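PDB 3LJS: fructokinase from Xylella fastidiosa Temecula1, which probably transfers a phosphate group from ATP to fructose, as a sugar kinase of the PfkB (ribokinase-like) family. Local coordinates for residues 129-141 with 160-174. Sequence-based numbering, arbitrary orientation.
With PO4 (phosphate ion), chain C.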
loop_
_atom_site.group_PDB
_atom_site.type_symbol
_atom_site.label_atom_id
_atom_site.label_comp_id
_atom_site.label_asym_id
_atom_site.label_seq_id
_atom_site.Cartn_x
_atom_site.Cartn_y
_atom_site.Cartn_z
ATOM N N ASP B 129 14.514 -20.891 -24.777
ATOM C CA ASP B 129 15.584 -19.933 -25.052
ATOM C C ASP B 129 16.438 -19.561 -23.841
ATOM O O ASP B 129 17.429 -18.849 -23.984
ATOM C CB ASP B 129 15.003 -18.640 -25.642
ATOM C CG ASP B 129 14.095 -18.893 -26.835
ATOM O OD1 ASP B 129 14.475 -19.687 -27.725
ATOM O OD2 ASP B 129 13.002 -18.286 -26.886
ATOM N N ALA B 130 16.070 -20.040 -22.656
ATOM C CA ALA B 130 16.822 -19.696 -21.454
ATOM C C ALA B 130 18.103 -20.485 -21.210
ATOM O O ALA B 130 18.142 -21.708 -21.338
ATOM C CB ALA B 130 15.921 -19.808 -20.230
ATOM N N LEU B 131 19.154 -19.763 -20.848
ATOM C CA LEU B 131 20.429 -20.378 -20.523
ATOM C C LEU B 131 20.580 -20.306 -19.001
ATOM O O LEU B 131 21.307 -21.099 -18.399
ATOM C CB LEU B 131 21.581 -19.628 -21.198
ATOM C CG LEU B 131 23.002 -20.070 -20.818
ATOM C CD1 LEU B 131 23.166 -21.567 -21.039
ATOM C CD2 LEU B 131 24.013 -19.289 -21.646
ATOM N N ILE B 132 19.876 -19.353 -18.393
ATOM C CA ILE B 132 19.911 -19.148 -16.940
ATOM C C ILE B 132 18.516 -18.821 -16.397
ATOM O O ILE B 132 17.742 -18.117 -17.046
ATOM C CB ILE B 132 20.857 -17.976 -16.567
ATOM C CG1 ILE B 132 22.262 -18.255 -17.108
ATOM C CG2 ILE B 132 20.911 -17.794 -15.041
ATOM C CD1 ILE B 132 23.253 -17.134 -16.848
ATOM N N PHE B 133 18.200 -19.355 -15.217
ATOM C CA PHE B 133 16.926 -19.094 -14.541
ATOM C C PHE B 133 17.337 -18.582 -13.161
ATOM O O PHE B 133 17.967 -19.305 -12.387
ATOM C CB PHE B 133 16.113 -20.387 -14.388
ATOM C CG PHE B 133 14.792 -20.211 -13.662
ATOM C CD1 PHE B 133 13.626 -19.930 -14.366
ATOM C CD2 PHE B 133 14.717 -20.352 -12.275
ATOM C CE1 PHE B 133 12.399 -19.796 -13.707
ATOM C CE2 PHE B 133 13.493 -20.220 -11.599
ATOM C CZ PHE B 133 12.333 -19.943 -12.318
ATOM N N HIS B 134 17.000 -17.338 -12.852
ATOM C CA HIS B 134 17.373 -16.766 -11.561
ATOM C C HIS B 134 16.170 -16.481 -10.679
ATOM O O HIS B 134 15.182 -15.916 -11.139
ATOM C CB HIS B 134 18.169 -15.468 -11.756
ATOM C CG HIS B 134 18.636 -14.857 -10.467
ATOM N ND1 HIS B 134 18.000 -13.784 -9.874
ATOM C CD2 HIS B 134 19.632 -15.215 -9.629
ATOM C CE1 HIS B 134 18.589 -13.511 -8.723
ATOM N NE2 HIS B 134 19.582 -14.364 -8.548
ATOM N N ALA B 135 16.267 -16.867 -9.409
ATOM C CA ALA B 135 15.181 -16.648 -8.452
ATOM C C ALA B 135 15.734 -16.272 -7.079
ATOM O O ALA B 135 16.925 -16.433 -6.818
ATOM C CB ALA B 135 14.319 -17.902 -8.340
ATOM N N CYS B 136 14.856 -15.767 -6.213
ATOM C CA CYS B 136 15.212 -15.356 -4.855
ATOM C C CYS B 136 14.185 -15.956 -3.892
ATOM O O CYS B 136 13.165 -16.469 -4.337
ATOM C CB CYS B 136 15.216 -13.827 -4.759
ATOM S SG CYS B 136 16.510 -13.055 -5.796
ATOM N N SER B 137 14.437 -15.893 -2.586
ATOM C CA SER B 137 13.506 -16.500 -1.628
ATOM C C SER B 137 12.194 -15.753 -1.387
ATOM O O SER B 137 11.279 -16.299 -0.769
ATOM C CB SER B 137 14.199 -16.745 -0.278
ATOM O OG SER B 137 14.434 -15.530 0.411
ATOM N N ASN B 138 12.082 -14.521 -1.870
ATOM C CA ASN B 138 10.847 -13.775 -1.656
ATOM C C ASN B 138 9.660 -14.413 -2.357
ATOM O O ASN B 138 8.516 -14.229 -1.940
ATOM C CB ASN B 138 11.018 -12.322 -2.093
ATOM C CG ASN B 138 12.025 -11.591 -1.235
ATOM O OD1 ASN B 138 11.966 -11.657 -0.004
ATOM N ND2 ASN B 138 12.966 -10.896 -1.876
ATOM N N SER B 139 9.927 -15.178 -3.410
ATOM C CA SER B 139 8.850 -15.861 -4.122
ATOM C C SER B 139 8.611 -17.236 -3.486
ATOM O O SER B 139 8.142 -18.167 -4.142
ATOM C CB SER B 139 9.188 -16.011 -5.612
ATOM O OG SER B 139 10.353 -16.792 -5.806
HETATM N N MSE B 140 8.936 -17.348 -2.200
HETATM C CA MSE B 140 8.742 -18.589 -1.449
HETATM C C MSE B 140 8.052 -18.295 -0.114
HETATM O O MSE B 140 7.986 -19.161 0.761
HETATM C CB MSE B 140 10.089 -19.261 -1.156
HETATM C CG MSE B 140 10.860 -19.719 -2.382
HETATM SE SE MSE B 140 12.611 -20.446 -1.914
HETATM C CE MSE B 140 13.246 -20.744 -3.727
ATOM N N THR B 141 7.534 -17.079 0.034
ATOM C CA THR B 141 6.898 -16.660 1.282
ATOM C C THR B 141 5.592 -17.366 1.670
ATOM O O THR B 141 5.140 -17.247 2.808
ATOM C CB THR B 141 6.701 -15.128 1.292
ATOM O OG1 THR B 141 6.063 -14.716 0.081
ATOM C CG2 THR B 141 8.048 -14.435 1.401
ATOM N N GLY B 160 17.835 -27.326 -19.838
ATOM C CA GLY B 160 19.202 -26.950 -20.156
ATOM C C GLY B 160 19.642 -25.578 -19.693
ATOM O O GLY B 160 20.551 -24.980 -20.270
ATOM N N ALA B 161 19.003 -25.064 -18.652
ATOM C CA ALA B 161 19.381 -23.759 -18.141
ATOM C C ALA B 161 20.015 -23.902 -16.768
ATOM O O ALA B 161 19.651 -24.790 -15.988
ATOM C CB ALA B 161 18.168 -22.840 -18.064
ATOM N N ILE B 162 20.980 -23.028 -16.498
ATOM C CA ILE B 162 21.678 -22.990 -15.225
ATOM C C ILE B 162 20.720 -22.339 -14.239
ATOM O O ILE B 162 20.110 -21.318 -14.552
ATOM C CB ILE B 162 22.940 -22.107 -15.324
ATOM C CG1 ILE B 162 23.980 -22.785 -16.220
ATOM C CG2 ILE B 162 23.494 -21.828 -13.934
ATOM C CD1 ILE B 162 25.109 -21.864 -16.629
ATOM N N VAL B 163 20.581 -22.919 -13.055
ATOM C CA VAL B 163 19.687 -22.348 -12.056
ATOM C C VAL B 163 20.484 -21.558 -11.026
ATOM O O VAL B 163 21.356 -22.103 -10.347
ATOM C CB VAL B 163 18.876 -23.443 -11.341
ATOM C CG1 VAL B 163 17.991 -22.819 -10.268
ATOM C CG2 VAL B 163 18.026 -24.196 -12.361
ATOM N N SER B 164 20.183 -20.269 -10.931
ATOM C CA SER B 164 20.848 -19.372 -9.999
ATOM C C SER B 164 19.869 -19.009 -8.889
ATOM O O SER B 164 18.718 -18.678 -9.157
ATOM C CB SER B 164 21.289 -18.105 -10.735
ATOM O OG SER B 164 21.769 -17.127 -9.834
ATOM N N PHE B 165 20.337 -19.059 -7.647
ATOM C CA PHE B 165 19.493 -18.749 -6.503
ATOM C C PHE B 165 20.208 -17.809 -5.529
ATOM O O PHE B 165 21.215 -18.173 -4.925
ATOM C CB PHE B 165 19.087 -20.064 -5.810
ATOM C CG PHE B 165 18.169 -19.890 -4.622
ATOM C CD1 PHE B 165 17.105 -18.997 -4.663
ATOM C CD2 PHE B 165 18.343 -20.666 -3.475
ATOM C CE1 PHE B 165 16.224 -18.877 -3.580
ATOM C CE2 PHE B 165 17.469 -20.555 -2.388
ATOM C CZ PHE B 165 16.409 -19.661 -2.441
ATOM N N ASP B 166 19.701 -16.587 -5.410
ATOM C CA ASP B 166 20.263 -15.603 -4.485
ATOM C C ASP B 166 19.254 -15.592 -3.337
ATOM O O ASP B 166 18.141 -15.091 -3.492
ATOM C CB ASP B 166 20.340 -14.222 -5.152
ATOM C CG ASP B 166 20.963 -13.162 -4.250
ATOM O OD1 ASP B 166 21.062 -11.996 -4.691
ATOM O OD2 ASP B 166 21.355 -13.483 -3.106
ATOM N N LEU B 167 19.639 -16.161 -2.199
ATOM C CA LEU B 167 18.736 -16.261 -1.054
ATOM C C LEU B 167 17.947 -14.980 -0.838
ATOM O O LEU B 167 16.713 -14.982 -0.910
ATOM C CB LEU B 167 19.514 -16.633 0.213
ATOM C CG LEU B 167 18.730 -17.511 1.197
ATOM C CD1 LEU B 167 18.353 -18.814 0.515
ATOM C CD2 LEU B 167 19.559 -17.796 2.437
ATOM N N ASN B 168 18.651 -13.884 -0.572
ATOM C CA ASN B 168 17.986 -12.605 -0.376
ATOM C C ASN B 168 16.881 -12.767 0.675
ATOM O O ASN B 168 15.757 -12.291 0.502
ATOM C CB ASN B 168 17.390 -12.154 -1.709
ATOM C CG ASN B 168 17.257 -10.660 -1.808
ATOM O OD1 ASN B 168 16.167 -10.105 -1.633
ATOM N ND2 ASN B 168 18.370 -9.988 -2.080
ATOM N N PHE B 169 17.221 -13.441 1.768
ATOM C CA PHE B 169 16.278 -13.714 2.847
ATOM C C PHE B 169 15.813 -12.470 3.609
ATOM O O PHE B 169 16.615 -11.739 4.187
ATOM C CB PHE B 169 16.906 -14.725 3.813
ATOM C CG PHE B 169 15.958 -15.261 4.847
ATOM C CD1 PHE B 169 14.634 -15.539 4.527
ATOM C CD2 PHE B 169 16.404 -15.521 6.142
ATOM C CE1 PHE B 169 13.762 -16.070 5.484
ATOM C CE2 PHE B 169 15.544 -16.052 7.107
ATOM C CZ PHE B 169 14.223 -16.327 6.779
ATOM N N ARG B 170 14.501 -12.248 3.601
ATOM C CA ARG B 170 13.895 -11.113 4.288
ATOM C C ARG B 170 12.789 -11.652 5.198
ATOM O O ARG B 170 11.627 -11.749 4.793
ATOM C CB ARG B 170 13.317 -10.136 3.266
ATOM C CG ARG B 170 14.356 -9.573 2.302
ATOM C CD ARG B 170 15.337 -8.651 3.011
ATOM N NE ARG B 170 16.320 -8.082 2.091
ATOM C CZ ARG B 170 17.432 -8.696 1.695
ATOM N NH1 ARG B 170 17.721 -9.912 2.142
ATOM N NH2 ARG B 170 18.257 -8.093 0.848
ATOM N N PRO B 171 13.147 -12.016 6.440
ATOM C CA PRO B 171 12.251 -12.562 7.466
ATOM C C PRO B 171 10.914 -11.837 7.624
ATOM O O PRO B 171 9.891 -12.471 7.873
ATOM C CB PRO B 171 13.095 -12.488 8.735
ATOM C CG PRO B 171 14.478 -12.699 8.225
ATOM C CD PRO B 171 14.505 -11.827 6.987
HETATM N N MSE B 172 10.928 -10.516 7.481
HETATM C CA MSE B 172 9.710 -9.716 7.622
HETATM C C MSE B 172 8.577 -10.132 6.696
HETATM O O MSE B 172 7.405 -10.011 7.050
HETATM C CB MSE B 172 10.006 -8.238 7.369
HETATM C CG MSE B 172 10.724 -7.527 8.491
HETATM SE SE MSE B 172 10.905 -5.643 8.080
HETATM C CE MSE B 172 9.031 -5.215 7.859
ATOM N N LEU B 173 8.929 -10.611 5.508
ATOM C CA LEU B 173 7.939 -11.014 4.517
ATOM C C LEU B 173 7.321 -12.395 4.720
ATOM O O LEU B 173 6.401 -12.778 3.995
ATOM C CB LEU B 173 8.558 -10.938 3.121
ATOM C CG LEU B 173 8.901 -9.537 2.615
ATOM C CD1 LEU B 173 9.649 -9.632 1.290
ATOM C CD2 LEU B 173 7.615 -8.739 2.448
ATOM N N TRP B 174 7.822 -13.140 5.700
ATOM C CA TRP B 174 7.310 -14.481 5.967
ATOM C C TRP B 174 6.262 -14.493 7.082
ATOM O O TRP B 174 6.327 -13.690 8.009
ATOM C CB TRP B 174 8.467 -15.413 6.330
ATOM C CG TRP B 174 9.424 -15.653 5.191
ATOM C CD1 TRP B 174 10.306 -14.756 4.650
ATOM C CD2 TRP B 174 9.584 -16.868 4.454
ATOM N NE1 TRP B 174 11.006 -15.343 3.620
ATOM C CE2 TRP B 174 10.580 -16.637 3.477
ATOM C CE3 TRP B 174 8.976 -18.131 4.519
ATOM C CZ2 TRP B 174 10.990 -17.626 2.576
ATOM C CZ3 TRP B 174 9.385 -19.116 3.621
ATOM C CH2 TRP B 174 10.382 -18.853 2.662
HETATM P P PO4 C . 17.382 -6.274 -2.682
HETATM O O1 PO4 C . 18.231 -5.090 -2.387
HETATM O O2 PO4 C . 18.246 -7.422 -3.056
HETATM O O3 PO4 C . 16.586 -6.624 -1.477
HETATM O O4 PO4 C . 16.466 -5.956 -3.808
HETATM O O HOH W 1 12.767 -13.754 1.761
#
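Ser137 grips Leu167 O twice. Ser137 N and Ser137 OG reach Leu167 O from opposite faces of its carbonyl plane, OG at 2.7 Å. Chi1 of 72° sets OG between the backbone N and the carbonyl carbon, where it also takes a bond from a water. That water donates to Asn138 OD1 as well and accepts from Arg170 N and Trp174 NE1, so one molecule ties the two loops together. Asn138 ND2 makes a weak bond to Asn168 OD1, with the amide planes 88° apart; its stronger partner is Glu12. Asn168 ND2 then holds a phosphate ion, probably from the crystallisation liquor, through O2 at 2.7 Å, and Arg170 NH2 adds a weak bond to O3. Thr141 CG2 sits over one face of the Trp174 indole, a CH-pi contact 3.9 Å from the centroid of the five-membered ring. Phe169 CE1 meets the opposite face. Met140, modelled as selenomethionine, makes an oblique Met-aromatic contact with Phe165, Met140 CE lying 3.5 Å from Phe165 CE1. Helices 143-158 and 181-189 pack against the Phe165 ring. Before these loops, strands 132-136 and 162-166 run parallel, joined by five backbone hydrogen bonds, the first Ile162 N to Leu131 O and the last Asp166 N to Ala135 O. The loop after strand 162-166 carries Arg170, seen to bind ATP in a structure of this protein. Helix 143-158 connects the strands, forming a beta-alpha-beta unit in the central sheet of the ribokinase-like fold.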